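PDB 3EXZ: MaoC-like dehydratase from Rhodospirillum rubrum, which probably acts as a hydratase or dehydratase of the MaoC family, adding water to or removing it from an acyl-thioester type substrate. Local coordinates for residues Leu3-Leu8 and Leu105-Ser110; Ala61-Arg66 and Asp96-Glu101; Arg66-Ser71 and Gln77-Ala82; Thr125-Gln128 and Val132-Arg135. All blocks are in the same frame, centred on the assembly; numbering follows the deposited sequence.

Interaction 1 (Leu3-Leu8 and Leu105-Ser110)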
loop_
_atom_site.group_PDB
_atom_site.type_symbol
_atom_site.label_atom_id
_atom_site.label_comp_id
_atom_site.label_asym_id
_atom_site.label_seq_id
_atom_site.Cartn_x
_atom_site.Cartn_y
_atom_site.Cartn_z
ATOM N N LEU A 3 21.233 -10.945 -2.432
ATOM C CA LEU A 3 20.772 -12.019 -3.295
ATOM C C LEU A 3 20.422 -11.556 -4.708
ATOM O O LEU A 3 19.944 -10.434 -4.912
ATOM C CB LEU A 3 19.529 -12.677 -2.679
ATOM C CG LEU A 3 19.778 -13.787 -1.644
ATOM C CD1 LEU A 3 20.947 -13.416 -0.746
ATOM C CD2 LEU A 3 18.519 -14.038 -0.829
ATOM N N PHE A 4 20.709 -12.409 -5.687
ATOM C CA PHE A 4 20.317 -12.141 -7.066
ATOM C C PHE A 4 19.382 -13.302 -7.455
ATOM O O PHE A 4 19.138 -14.211 -6.654
ATOM C CB PHE A 4 21.509 -12.089 -8.020
ATOM C CG PHE A 4 22.463 -10.967 -7.737
ATOM C CD1 PHE A 4 22.325 -9.731 -8.364
ATOM C CD2 PHE A 4 23.544 -11.167 -6.882
ATOM C CE1 PHE A 4 23.251 -8.709 -8.142
ATOM C CE2 PHE A 4 24.475 -10.152 -6.654
ATOM C CZ PHE A 4 24.331 -8.925 -7.291
ATOM N N LEU A 5 18.862 -13.263 -8.677
ATOM C CA LEU A 5 17.940 -14.281 -9.184
ATOM C C LEU A 5 18.427 -15.719 -8.967
ATOM O O LEU A 5 17.652 -16.593 -8.576
ATOM C CB LEU A 5 17.702 -14.062 -10.685
ATOM C CG LEU A 5 16.326 -14.370 -11.296
ATOM C CD1 LEU A 5 16.472 -14.551 -12.809
ATOM C CD2 LEU A 5 15.733 -15.616 -10.662
ATOM N N GLU A 6 19.712 -15.959 -9.213
ATOM C CA GLU A 6 20.278 -17.297 -9.069
ATOM C C GLU A 6 20.181 -17.861 -7.666
ATOM O O GLU A 6 20.104 -19.076 -7.485
ATOM C CB GLU A 6 21.762 -17.320 -9.491
ATOM C CG GLU A 6 22.032 -16.999 -10.960
ATOM C CD GLU A 6 22.182 -15.508 -11.235
ATOM O OE1 GLU A 6 21.738 -14.695 -10.397
ATOM O OE2 GLU A 6 22.749 -15.150 -12.292
ATOM N N ASP A 7 20.164 -16.985 -6.673
ATOM C CA ASP A 7 20.131 -17.416 -5.282
ATOM C C ASP A 7 18.752 -17.771 -4.754
ATOM O O ASP A 7 18.624 -18.308 -3.654
ATOM C CB ASP A 7 20.718 -16.310 -4.394
ATOM C CG ASP A 7 22.122 -15.899 -4.808
ATOM O OD1 ASP A 7 23.053 -16.716 -4.627
ATOM O OD2 ASP A 7 22.291 -14.764 -5.313
ATOM N N LEU A 8 17.726 -17.497 -5.543
ATOM C CA LEU A 8 16.360 -17.731 -5.111
ATOM C C LEU A 8 15.749 -19.048 -5.556
ATOM O O LEU A 8 16.049 -19.537 -6.642
ATOM C CB LEU A 8 15.475 -16.582 -5.621
ATOM C CG LEU A 8 15.857 -15.146 -5.219
ATOM C CD1 LEU A 8 14.918 -14.131 -5.874
ATOM C CD2 LEU A 8 15.803 -15.024 -3.711
ATOM N N LEU A 105 6.929 -17.937 -3.660
ATOM C CA LEU A 105 5.895 -18.868 -4.101
ATOM C C LEU A 105 6.103 -19.345 -5.521
ATOM O O LEU A 105 5.644 -20.426 -5.896
ATOM C CB LEU A 105 4.507 -18.210 -4.000
ATOM C CG LEU A 105 3.981 -17.753 -2.630
ATOM C CD1 LEU A 105 2.481 -17.461 -2.725
ATOM C CD2 LEU A 105 4.239 -18.843 -1.595
ATOM N N ALA A 106 6.789 -18.526 -6.308
ATOM C CA ALA A 106 7.050 -18.847 -7.700
ATOM C C ALA A 106 8.100 -17.924 -8.326
ATOM O O ALA A 106 8.255 -16.773 -7.911
ATOM C CB ALA A 106 5.733 -18.753 -8.509
ATOM N N ILE A 107 8.833 -18.456 -9.306
ATOM C CA ILE A 107 9.841 -17.701 -10.063
ATOM C C ILE A 107 9.433 -17.905 -11.524
ATOM O O ILE A 107 9.294 -19.040 -11.991
ATOM C CB ILE A 107 11.276 -18.215 -9.832
ATOM C CG1 ILE A 107 11.729 -17.853 -8.417
ATOM C CG2 ILE A 107 12.220 -17.584 -10.848
ATOM C CD1 ILE A 107 12.113 -19.058 -7.597
ATOM N N THR A 108 9.251 -16.810 -12.250
ATOM C CA THR A 108 8.791 -16.884 -13.621
ATOM C C THR A 108 9.635 -16.005 -14.518
ATOM O O THR A 108 9.355 -14.814 -14.696
ATOM C CB THR A 108 7.292 -16.461 -13.687
ATOM O OG1 THR A 108 6.515 -17.336 -12.849
ATOM C CG2 THR A 108 6.756 -16.527 -15.106
ATOM N N PRO A 109 10.691 -16.591 -15.095
ATOM C CA PRO A 109 11.600 -15.865 -15.983
ATOM C C PRO A 109 10.906 -15.225 -17.168
ATOM O O PRO A 109 9.894 -15.726 -17.656
ATOM C CB PRO A 109 12.628 -16.929 -16.394
ATOM C CG PRO A 109 11.921 -18.235 -16.191
ATOM C CD PRO A 109 11.063 -18.013 -14.975
ATOM N N SER A 110 11.444 -14.092 -17.601
ATOM C CA SER A 110 10.907 -13.388 -18.750
ATOM C C SER A 110 11.386 -14.127 -20.008
ATOM O O SER A 110 12.581 -14.401 -20.169
ATOM C CB SER A 110 11.405 -11.937 -18.767
ATOM O OG SER A 110 11.046 -11.279 -19.971
#
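D7 OD2, in the short 3-10 turn that brings L5 and L8 against I107, is gripped by two groups. The backbone N of F4 donates to it at 2.9 Å, and R145 adds a salt bridge. The F4 bond is nearly straight, 171° at the hydrogen, and uses the lone pair of OD2 that faces away from OD1. In the hot dog fold suggested by the family, this turn lies ahead of strand 13-20 and packs beside the far end of strand 97-109. Backbone bonds close it: D7 N reaches F4 O at 3.0 Å, and L8 N reaches L5 O at 3.2 Å. E6 ties the same turn to R144 and R145 near the C-terminus.

The contact with the strand is apolar and small. I107 points its side chain at the turn, and L8 points back. L5 CD2 meets I107 CG2 at 4.0 Å, the two side chains passing alongside with their ends running opposite ways. The first torsion of I107 (-71°) sets CG2 anti to the backbone N and CG1 anti to the carbonyl carbon. The two branches therefore reach different residues. A117 and V142 also touch L5, so neighbouring strands of the sheet share this apolar patch. V119 and V142 do the same for L8. The longer arm of I107 ends with CD1 4.1 Å from the backbone O of L8.

Interaction 2 (Ala61-Arg66 and Asp96-Glu101)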
loop_
_atom_site.group_PDB
_atom_site.type_symbol
_atom_site.label_atom_id
_atom_site.label_comp_id
_atom_site.label_asym_id
_atom_site.label_seq_id
_atom_site.Cartn_x
_atom_site.Cartn_y
_atom_site.Cartn_z
ATOM N N ALA A 61 1.518 -1.068 5.660
ATOM C CA ALA A 61 2.153 -1.416 4.385
ATOM C C ALA A 61 3.518 -0.703 4.246
ATOM O O ALA A 61 4.490 -1.312 3.790
ATOM C CB ALA A 61 1.211 -1.056 3.192
ATOM N N ALA A 62 3.593 0.571 4.648
ATOM C CA ALA A 62 4.850 1.344 4.574
ATOM C C ALA A 62 5.935 0.765 5.500
ATOM O O ALA A 62 7.093 0.638 5.102
ATOM C CB ALA A 62 4.593 2.815 4.918
ATOM N N ILE A 63 5.551 0.434 6.733
ATOM C CA ILE A 63 6.451 -0.187 7.718
ATOM C C ILE A 63 6.906 -1.549 7.159
ATOM O O ILE A 63 8.061 -1.956 7.331
ATOM C CB ILE A 63 5.713 -0.407 9.065
ATOM C CG1 ILE A 63 5.525 0.934 9.764
ATOM C CG2 ILE A 63 6.481 -1.371 9.961
ATOM C CD1 ILE A 63 4.632 0.856 10.995
ATOM N N THR A 64 6.000 -2.255 6.486
ATOM C CA THR A 64 6.356 -3.546 5.909
ATOM C C THR A 64 7.440 -3.356 4.853
ATOM O O THR A 64 8.407 -4.113 4.820
ATOM C CB THR A 64 5.131 -4.245 5.286
ATOM O OG1 THR A 64 4.251 -4.665 6.338
ATOM C CG2 THR A 64 5.557 -5.472 4.470
HETATM N N MSE A 65 7.305 -2.337 4.002
HETATM C CA MSE A 65 8.320 -2.110 2.975
HETATM C C MSE A 65 9.674 -1.786 3.612
HETATM O O MSE A 65 10.698 -2.311 3.180
HETATM C CB MSE A 65 7.908 -0.986 2.021
HETATM C CG MSE A 65 8.888 -0.822 0.867
HETATM SE SE MSE A 65 9.073 -2.461 -0.179
HETATM C CE MSE A 65 10.730 -3.165 0.514
ATOM N N ARG A 66 9.682 -0.926 4.632
ATOM C CA ARG A 66 10.926 -0.584 5.329
ATOM C C ARG A 66 11.607 -1.855 5.864
ATOM O O ARG A 66 12.798 -2.051 5.659
ATOM C CB ARG A 66 10.650 0.378 6.493
ATOM C CG ARG A 66 11.842 0.562 7.440
ATOM C CD ARG A 66 11.520 1.566 8.549
ATOM N NE ARG A 66 12.670 1.890 9.397
ATOM C CZ ARG A 66 13.112 1.147 10.412
ATOM N NH1 ARG A 66 12.510 0.003 10.720
ATOM N NH2 ARG A 66 14.159 1.554 11.126
ATOM N N ASP A 96 2.379 -2.787 19.386
ATOM C CA ASP A 96 2.633 -4.020 18.650
ATOM C C ASP A 96 4.048 -4.167 18.108
ATOM O O ASP A 96 4.627 -3.202 17.619
ATOM C CB ASP A 96 1.631 -4.151 17.478
ATOM C CG ASP A 96 0.272 -4.729 17.896
ATOM O OD1 ASP A 96 0.043 -4.949 19.105
ATOM O OD2 ASP A 96 -0.573 -4.961 16.997
ATOM N N GLU A 97 4.619 -5.363 18.245
ATOM C CA GLU A 97 5.936 -5.629 17.678
ATOM C C GLU A 97 5.699 -6.352 16.354
ATOM O O GLU A 97 5.172 -7.469 16.324
ATOM C CB GLU A 97 6.783 -6.534 18.568
ATOM C CG GLU A 97 7.367 -5.836 19.776
ATOM C CD GLU A 97 8.725 -5.209 19.510
ATOM O OE1 GLU A 97 9.581 -5.903 18.926
ATOM O OE2 GLU A 97 8.935 -4.033 19.890
ATOM N N LEU A 98 6.082 -5.711 15.259
ATOM C CA LEU A 98 5.914 -6.306 13.950
ATOM C C LEU A 98 7.228 -6.785 13.342
ATOM O O LEU A 98 8.297 -6.195 13.556
ATOM C CB LEU A 98 5.306 -5.292 12.962
ATOM C CG LEU A 98 4.047 -4.524 13.395
ATOM C CD1 LEU A 98 3.569 -3.611 12.270
ATOM C CD2 LEU A 98 2.954 -5.514 13.790
ATOM N N HIS A 99 7.134 -7.885 12.607
ATOM C CA HIS A 99 8.256 -8.392 11.843
ATOM C C HIS A 99 7.613 -9.046 10.621
ATOM O O HIS A 99 6.429 -9.406 10.646
ATOM C CB HIS A 99 9.116 -9.390 12.610
ATOM C CG HIS A 99 8.490 -10.726 12.756
ATOM N ND1 HIS A 99 7.447 -10.964 13.623
ATOM C CD2 HIS A 99 8.724 -11.891 12.112
ATOM C CE1 HIS A 99 7.064 -12.221 13.505
ATOM N NE2 HIS A 99 7.822 -12.806 12.593
ATOM N N VAL A 100 8.369 -9.189 9.542
ATOM C CA VAL A 100 7.804 -9.779 8.344
ATOM C C VAL A 100 8.422 -11.115 7.979
ATOM O O VAL A 100 9.641 -11.292 8.078
ATOM C CB VAL A 100 7.960 -8.831 7.133
ATOM C CG1 VAL A 100 7.148 -9.366 5.941
ATOM C CG2 VAL A 100 7.513 -7.420 7.512
ATOM N N GLU A 101 7.562 -12.062 7.600
ATOM C CA GLU A 101 8.002 -13.386 7.144
ATOM C C GLU A 101 7.643 -13.535 5.646
ATOM O O GLU A 101 6.469 -13.610 5.273
ATOM C CB GLU A 101 7.345 -14.499 7.970
ATOM C CG GLU A 101 8.039 -14.723 9.306
ATOM C CD GLU A 101 7.310 -15.716 10.196
ATOM O OE1 GLU A 101 6.504 -16.517 9.663
ATOM O OE2 GLU A 101 7.546 -15.693 11.430
#
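Helix 57-72 passes over strand 97-109 with the CA atoms of T64 and V100 6.8 Å apart, the closest CA pair across the two segments. This is the core of a hot dog fold, in which a long helix lies against a curved antiparallel sheet. Regular helical bonds hold the helix, such as M65 N to A61 O at 3.0 Å.

L98 and V100 point from the strand toward the helix. T64 CG2 meets V100 CG2 at 4.1 Å, with the two side chains crossing at about a right angle. I63 CG2 touches L98 CD1 more loosely, at 4.3 Å. The T64 torsion (-70°) turns its methyl anti to the backbone N and sets OG1 anti to the carbonyl carbon, where it is hydrogen-bonded to T60 O and to T125 OG1.

H99 points away from the helix. Its NE2 donates to E101 OE2 at 3.1 Å, in the ring plane but from above the carboxylate plane. M65, a selenomethionine, packs on W58 of the second subunit.

The chemistry is split by side: methyl groups fill the helix-strand interface, the buried hydroxyl of T64 is satisfied by its own helix and the neighbouring strand 116-126, and the ionisable pair is kept on the other face of the strand.

Interaction 3 (Arg66-Ser71 and Gln77-Ala82)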
loop_
_atom_site.group_PDB
_atom_site.type_symbol
_atom_site.label_atom_id
_atom_site.label_comp_id
_atom_site.label_asym_id
_atom_site.label_seq_id
_atom_site.Cartn_x
_atom_site.Cartn_y
_atom_site.Cartn_z
ATOM N N ARG A 66 9.682 -0.926 4.632
ATOM C CA ARG A 66 10.926 -0.584 5.329
ATOM C C ARG A 66 11.607 -1.855 5.864
ATOM O O ARG A 66 12.798 -2.051 5.659
ATOM C CB ARG A 66 10.650 0.378 6.493
ATOM C CG ARG A 66 11.842 0.562 7.440
ATOM C CD ARG A 66 11.520 1.566 8.549
ATOM N NE ARG A 66 12.670 1.890 9.397
ATOM C CZ ARG A 66 13.112 1.147 10.412
ATOM N NH1 ARG A 66 12.510 0.003 10.720
ATOM N NH2 ARG A 66 14.159 1.554 11.126
ATOM N N LEU A 67 10.857 -2.712 6.550
ATOM C CA LEU A 67 11.418 -3.956 7.075
ATOM C C LEU A 67 11.939 -4.849 5.959
ATOM O O LEU A 67 12.973 -5.507 6.102
ATOM C CB LEU A 67 10.362 -4.733 7.858
ATOM C CG LEU A 67 9.851 -4.030 9.118
ATOM C CD1 LEU A 67 8.791 -4.890 9.810
ATOM C CD2 LEU A 67 11.031 -3.752 10.042
ATOM N N LEU A 68 11.203 -4.895 4.855
ATOM C CA LEU A 68 11.595 -5.701 3.713
ATOM C C LEU A 68 12.905 -5.172 3.133
ATOM O O LEU A 68 13.844 -5.933 2.867
ATOM C CB LEU A 68 10.493 -5.653 2.640
ATOM C CG LEU A 68 9.688 -6.932 2.299
ATOM C CD1 LEU A 68 9.384 -7.740 3.551
ATOM C CD2 LEU A 68 8.402 -6.559 1.559
ATOM N N VAL A 69 12.973 -3.859 2.958
ATOM C CA VAL A 69 14.146 -3.247 2.373
ATOM C C VAL A 69 15.380 -3.368 3.240
ATOM O O VAL A 69 16.456 -3.722 2.744
ATOM C CB VAL A 69 13.876 -1.743 2.041
ATOM C CG1 VAL A 69 15.184 -0.999 1.819
ATOM C CG2 VAL A 69 13.011 -1.635 0.793
ATOM N N THR A 70 15.225 -3.119 4.536
ATOM C CA THR A 70 16.371 -3.155 5.424
ATOM C C THR A 70 16.771 -4.518 5.971
ATOM O O THR A 70 17.933 -4.723 6.312
ATOM C CB THR A 70 16.208 -2.109 6.573
ATOM O OG1 THR A 70 15.018 -2.377 7.323
ATOM C CG2 THR A 70 16.130 -0.687 5.985
ATOM N N SER A 71 15.847 -5.469 6.018
ATOM C CA SER A 71 16.206 -6.788 6.527
ATOM C C SER A 71 15.434 -7.988 5.990
ATOM O O SER A 71 16.012 -9.060 5.805
ATOM C CB SER A 71 16.098 -6.803 8.061
ATOM O OG SER A 71 14.824 -6.348 8.513
ATOM N N GLN A 77 19.893 -5.875 -5.767
ATOM C CA GLN A 77 19.534 -4.759 -6.624
ATOM C C GLN A 77 18.249 -4.035 -6.222
ATOM O O GLN A 77 17.696 -3.246 -6.992
ATOM C CB GLN A 77 19.485 -5.216 -8.086
ATOM C CG GLN A 77 20.807 -5.791 -8.583
ATOM C CD GLN A 77 20.764 -6.119 -10.062
ATOM O OE1 GLN A 77 19.956 -6.933 -10.504
ATOM N NE2 GLN A 77 21.632 -5.478 -10.835
ATOM N N GLY A 78 17.781 -4.308 -5.010
ATOM C CA GLY A 78 16.600 -3.626 -4.520
ATOM C C GLY A 78 15.296 -4.342 -4.745
ATOM O O GLY A 78 15.266 -5.408 -5.358
ATOM N N ILE A 79 14.206 -3.754 -4.266
ATOM C CA ILE A 79 12.899 -4.376 -4.422
ATOM C C ILE A 79 12.061 -3.506 -5.340
ATOM O O ILE A 79 11.740 -2.365 -5.016
ATOM C CB ILE A 79 12.209 -4.565 -3.047
ATOM C CG1 ILE A 79 13.088 -5.459 -2.148
ATOM C CG2 ILE A 79 10.820 -5.193 -3.244
ATOM C CD1 ILE A 79 12.659 -5.486 -0.696
ATOM N N ILE A 80 11.723 -4.049 -6.502
ATOM C CA ILE A 80 10.936 -3.318 -7.479
ATOM C C ILE A 80 9.627 -4.057 -7.697
ATOM O O ILE A 80 9.588 -5.149 -8.271
ATOM C CB ILE A 80 11.735 -3.149 -8.786
ATOM C CG1 ILE A 80 12.949 -2.243 -8.529
ATOM C CG2 ILE A 80 10.859 -2.529 -9.857
ATOM C CD1 ILE A 80 13.869 -2.099 -9.734
ATOM N N GLY A 81 8.554 -3.440 -7.219
ATOM C CA GLY A 81 7.247 -4.051 -7.315
ATOM C C GLY A 81 6.439 -3.719 -8.544
ATOM O O GLY A 81 6.376 -2.559 -8.956
ATOM N N ALA A 82 5.857 -4.747 -9.160
ATOM C CA ALA A 82 5.008 -4.531 -10.328
ATOM C C ALA A 82 3.576 -4.381 -9.779
ATOM O O ALA A 82 2.817 -3.494 -10.196
ATOM C CB ALA A 82 5.103 -5.709 -11.289
#
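I79 points its CB at helix 57-72, and its side chain carries the whole contact with 66-71. CB itself stays short of touching the helix. CG1 lies anti to the carbonyl carbon (chi1 -60°) and leads onward. The second torsion, 168°, extends the chain, so CD1 arrives end-on at the backbone between L68 and V69. There it lies 3.8 Å from L68 O and 4.0 Å from V69 N. The same methyl is 4.0 Å from L68 CB and 4.1 Å from V69 CG2. L73 and V140 also touch the I79 side chain.

In this hot dog fold, the contact joins the last turns of the central helix to the chain entering strand 81-87. G78, just before I79, has a phi of 94°, where a side chain would press on the carbonyl O of Q77.

The helix turns are reinforced by hydroxyls. T70 OG1 donates to R66 O at 2.8 Å from above the carbonyl plane. S71 OG donates to L67 O at 3.2 Å, in the plane and on a lone pair. Each carbonyl also takes a backbone N-H, from T70 and S71 respectively. R66 and V69 pack on E32 and D34 of the second subunit.

Between the segments, then, the join is purely van der Waals: one methyl sits against the backbone at L68 and V69, while R66 O and L67 O each accept two hydrogen bonds within the helix.

Interaction 4 (Thr125-Gln128 and Val132-Arg135)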
loop_
_atom_site.group_PDB
_atom_site.type_symbol
_atom_site.label_atom_id
_atom_site.label_comp_id
_atom_site.label_asym_id
_atom_site.label_seq_id
_atom_site.Cartn_x
_atom_site.Cartn_y
_atom_site.Cartn_z
ATOM N N THR A 125 3.017 -9.904 7.575
ATOM C CA THR A 125 3.469 -9.044 8.661
ATOM C C THR A 125 2.717 -9.533 9.892
ATOM O O THR A 125 1.485 -9.581 9.911
ATOM C CB THR A 125 3.145 -7.580 8.372
ATOM O OG1 THR A 125 3.447 -7.315 6.995
ATOM C CG2 THR A 125 3.999 -6.655 9.271
ATOM N N LEU A 126 3.468 -9.901 10.919
ATOM C CA LEU A 126 2.882 -10.438 12.135
ATOM C C LEU A 126 3.222 -9.630 13.372
ATOM O O LEU A 126 4.289 -9.007 13.444
ATOM C CB LEU A 126 3.413 -11.862 12.373
ATOM C CG LEU A 126 3.556 -12.831 11.189
ATOM C CD1 LEU A 126 4.438 -14.005 11.587
ATOM C CD2 LEU A 126 2.188 -13.318 10.743
ATOM N N ASN A 127 2.304 -9.629 14.337
ATOM C CA ASN A 127 2.579 -8.983 15.611
ATOM C C ASN A 127 3.083 -10.074 16.582
ATOM O O ASN A 127 3.224 -11.244 16.202
ATOM C CB ASN A 127 1.352 -8.277 16.199
ATOM C CG ASN A 127 0.149 -9.174 16.320
ATOM O OD1 ASN A 127 0.264 -10.393 16.466
ATOM N ND2 ASN A 127 -1.032 -8.564 16.280
ATOM N N GLN A 128 3.345 -9.695 17.831
ATOM C CA GLN A 128 3.882 -10.619 18.829
ATOM C C GLN A 128 2.963 -11.769 19.203
ATOM O O GLN A 128 3.390 -12.732 19.840
ATOM C CB GLN A 128 4.280 -9.853 20.092
ATOM C CG GLN A 128 3.168 -9.009 20.681
ATOM C CD GLN A 128 3.224 -7.575 20.199
ATOM O OE1 GLN A 128 2.794 -7.257 19.086
ATOM N NE2 GLN A 128 3.773 -6.697 21.035
ATOM N N VAL A 132 -1.644 -12.156 11.771
ATOM C CA VAL A 132 -1.270 -11.463 10.552
ATOM C C VAL A 132 -1.975 -10.117 10.433
ATOM O O VAL A 132 -3.206 -10.070 10.300
ATOM C CB VAL A 132 -1.633 -12.313 9.306
ATOM C CG1 VAL A 132 -1.159 -11.623 8.037
ATOM C CG2 VAL A 132 -1.017 -13.699 9.427
ATOM N N VAL A 133 -1.209 -9.024 10.508
ATOM C CA VAL A 133 -1.798 -7.689 10.345
ATOM C C VAL A 133 -1.745 -7.246 8.874
ATOM O O VAL A 133 -2.344 -6.239 8.491
ATOM C CB VAL A 133 -1.142 -6.619 11.258
ATOM C CG1 VAL A 133 -1.314 -7.041 12.715
ATOM C CG2 VAL A 133 0.323 -6.412 10.910
ATOM N N GLN A 134 -1.027 -8.000 8.047
ATOM C CA GLN A 134 -0.987 -7.710 6.620
ATOM C C GLN A 134 -0.386 -8.852 5.840
ATOM O O GLN A 134 0.576 -9.481 6.287
ATOM C CB GLN A 134 -0.170 -6.450 6.283
ATOM C CG GLN A 134 -0.218 -6.083 4.791
ATOM C CD GLN A 134 0.652 -4.889 4.413
ATOM O OE1 GLN A 134 1.758 -5.045 3.875
ATOM N NE2 GLN A 134 0.157 -3.688 4.702
ATOM N N ARG A 135 -0.994 -9.156 4.698
ATOM C CA ARG A 135 -0.425 -10.141 3.798
ATOM C C ARG A 135 -0.330 -9.425 2.456
ATOM O O ARG A 135 -1.298 -8.826 1.972
ATOM C CB ARG A 135 -1.268 -11.402 3.652
ATOM C CG ARG A 135 -0.892 -12.205 2.413
ATOM C CD ARG A 135 -1.540 -13.575 2.449
ATOM N NE ARG A 135 -0.975 -14.402 3.511
ATOM C CZ ARG A 135 -1.227 -15.699 3.658
ATOM N NH1 ARG A 135 -2.033 -16.322 2.804
ATOM N NH2 ARG A 135 -0.673 -16.374 4.659
#
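A classic beta bulge closes the hairpin of strands 116-126 and 132-143: V133 and Q134 together face T125. T125 N donates to Q134 O at 2.8 Å, nearly straight at 169°. T125 O receives V133 N, also at 2.8 Å but more bent, 145° at the hydrogen. The CA of V132 adds a CH-O contact to T125 O at 3.4 Å. The register then shifts by one residue, and L126 pairs with V132 without backbone bonds.

The hairpin supplies two neighbouring strands of the antiparallel sheet that cradles helix 57-72 in the hot dog fold. T125 and Q134 turn their side chains to the helix face of that sheet. They lie side by side, with T125 OG1, hydrogen-bonded to T64 OG1, 3.8 Å from Q134 CB. V133 crosses T125 at about a right angle. Its CG2 sits between the backbone N and the carbonyl carbon, and this puts it 3.5 Å from T125 O and 4.0 Å from T125 CB.

L126 and V132 turn to the other face. L126 CD2 meets V132 CG2 at 3.5 Å, closer than usual for two methyl groups.

Nearer the loop, N127 uses its amide on the turn itself: ND2 bonds to E131 and OD1 takes the backbone N of R129. ND2 also lies 3.9 Å from V133 CG1.

Interactions 2 and 4 are buried, interaction 3 is partly buried and interaction 1 lies at the surface. Interactions 2 and 3 use successive turns of helix 57-72, share R66 and both touch the second subunit. One sets the helix on the sheet, the other on the chain before strand 81-87. Interaction 4 joins two strands and is linked to interaction 2 by probable hydrogen bonds, one of them E97 N to Q128 OE1 at 2.8 Å. Interaction 1 uses the other end of strand 97-109, its centre about 23 Å from that of interaction 2. Backbone hydrogen bonds cross only in interaction 4; the others meet through apolar groups. Salt bridges flank interactions 1, 2 and 4 without crossing between their segments.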